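Toxin Tse2 (Pseudomonas aeruginosa, PDB 5AKO) acts as a toxin delivered by the H1 type VI secretion system into the cytoplasm of recipient cells, where it probably works as a NAD-dependent cytotoxin. Local coordinates at residues 155-158 with 159-163. Residues are numbered along the deposited sequence; the frame is centred on the assembly and turned at random.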
loop_
_atom_site.group_PDB
_atom_site.type_symbol
_atom_site.label_atom_id
_atom_site.label_comp_id
_atom_site.label_asym_id
_atom_site.label_seq_id
_atom_site.Cartn_x
_atom_site.Cartn_y
_atom_site.Cartn_z
ATOM N N GLU C 155 -8.338 26.080 -12.896
ATOM C CA GLU C 155 -9.044 26.730 -14.019
ATOM C C GLU C 155 -8.217 26.657 -15.307
ATOM O O GLU C 155 -8.735 26.358 -16.356
ATOM C CB GLU C 155 -9.381 28.200 -13.676
ATOM C CG GLU C 155 -9.997 28.414 -12.277
ATOM C CD GLU C 155 -8.967 28.779 -11.175
ATOM O OE1 GLU C 155 -8.515 29.954 -11.126
ATOM O OE2 GLU C 155 -8.609 27.888 -10.358
ATOM N N VAL C 156 -6.917 26.907 -15.195
ATOM C CA VAL C 156 -6.033 26.859 -16.324
ATOM C C VAL C 156 -5.988 25.441 -16.915
ATOM O O VAL C 156 -6.035 25.271 -18.145
ATOM C CB VAL C 156 -4.613 27.341 -15.942
ATOM C CG1 VAL C 156 -3.620 27.102 -17.088
ATOM C CG2 VAL C 156 -4.638 28.824 -15.546
ATOM N N LEU C 157 -5.913 24.441 -16.035
ATOM C CA LEU C 157 -5.871 23.024 -16.431
ATOM C C LEU C 157 -7.139 22.616 -17.133
ATOM O O LEU C 157 -7.088 22.010 -18.195
ATOM C CB LEU C 157 -5.662 22.131 -15.197
ATOM C CG LEU C 157 -5.750 20.601 -15.384
ATOM C CD1 LEU C 157 -4.790 20.081 -16.461
ATOM C CD2 LEU C 157 -5.468 19.893 -14.076
ATOM N N MET C 158 -8.281 22.930 -16.527
ATOM C CA MET C 158 -9.578 22.674 -17.151
ATOM C C MET C 158 -9.617 23.325 -18.536
ATOM O O MET C 158 -10.082 22.704 -19.517
ATOM C CB MET C 158 -10.725 23.189 -16.279
ATOM C CG MET C 158 -10.965 22.381 -15.012
ATOM S SD MET C 158 -12.063 23.142 -13.804
ATOM C CE MET C 158 -13.698 22.730 -14.423
ATOM N N GLY C 159 -9.119 24.563 -18.622
ATOM C CA GLY C 159 -9.153 25.292 -19.895
ATOM C C GLY C 159 -8.391 24.537 -20.968
ATOM O O GLY C 159 -8.869 24.377 -22.112
ATOM N N GLN C 160 -7.214 24.041 -20.597
ATOM C CA GLN C 160 -6.384 23.353 -21.560
ATOM C C GLN C 160 -7.028 22.046 -21.954
ATOM O O GLN C 160 -6.967 21.644 -23.118
ATOM C CB GLN C 160 -4.998 23.153 -21.027
ATOM C CG GLN C 160 -4.301 24.448 -20.649
ATOM C CD GLN C 160 -3.490 24.981 -21.765
ATOM O OE1 GLN C 160 -2.322 24.563 -21.967
ATOM N NE2 GLN C 160 -4.100 25.851 -22.554
ATOM N N LEU C 161 -7.680 21.387 -21.006
ATOM C CA LEU C 161 -8.309 20.110 -21.326
ATOM C C LEU C 161 -9.509 20.311 -22.297
ATOM O O LEU C 161 -9.716 19.503 -23.220
ATOM C CB LEU C 161 -8.714 19.383 -20.033
ATOM C CG LEU C 161 -7.520 18.947 -19.192
ATOM C CD1 LEU C 161 -7.974 18.650 -17.768
ATOM C CD2 LEU C 161 -6.832 17.728 -19.796
ATOM N N ASP C 162 -10.247 21.410 -22.129
ATOM C CA ASP C 162 -11.248 21.800 -23.128
ATOM C C ASP C 162 -10.654 22.015 -24.546
ATOM O O ASP C 162 -11.152 21.466 -25.536
ATOM C CB ASP C 162 -12.055 22.998 -22.613
ATOM C CG ASP C 162 -12.980 22.608 -21.430
ATOM O OD1 ASP C 162 -13.341 21.400 -21.314
ATOM O OD2 ASP C 162 -13.318 23.491 -20.608
ATOM N N ASN C 163 -9.557 22.759 -24.645
ATOM C CA ASN C 163 -8.886 22.877 -25.922
ATOM C C ASN C 163 -8.381 21.569 -26.465
ATOM O O ASN C 163 -8.336 21.394 -27.668
ATOM C CB ASN C 163 -7.731 23.866 -25.855
ATOM C CG ASN C 163 -8.209 25.290 -25.668
ATOM O OD1 ASN C 163 -9.387 25.587 -25.852
ATOM N ND2 ASN C 163 -7.322 26.151 -25.272
#
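From E155 to D162 the backbone runs as a regular alpha helix, four successive i to i+4 hydrogen bonds joining residues 155-158 to 159-163, from G159 N to E155 O (2.9 Å) through to D162 N to M158 O (2.9 Å). This is the N-terminal part of helix 154-176, the long C-terminal helix of this Tse2-family ADP-ribosyltransferase-like toxin. The side chains spread round the axis, and the closest apolar side-chain contact is the i, i+4 pair L157 and L161, both buried. CD1 of L157 lies 3.7 Å from CD1 of L161, the two branched ends crossing at a slant. L157 has CG anti to its own N (chi1 173°), whereas in L161 CG stands anti to the carbonyl carbon, beside its own N (chi1 -67°), a setting that lets it reach back to 3.3 Å from L157 O. The same oxygen accepts the bond from L161 N (2.9 Å), and backbone and side chain of L161 thus both meet this carbonyl. L157, L161 and Q160 all touch L128, where strand 128-136 begins. On a neighbouring face, CG of Q160 sits 3.2 Å from V156 O; the chain then bends at chi2 (-93°) and turns the amide away from this turn, where OE1 accepts a hydrogen bond from D127 N. V156 itself is exposed, and its CG1 meets Q160 CG loosely. D162 sits beside the last carbonyl of this set, which its N meets nearly head-on; its OD1 makes a weak hydrogen bond with H67 NE2, and M158 touches the same histidine. The other carboxylate oxygen, D162 OD2, lies 3.5 Å from M158 O, two acceptors side by side rather than a bonded pair.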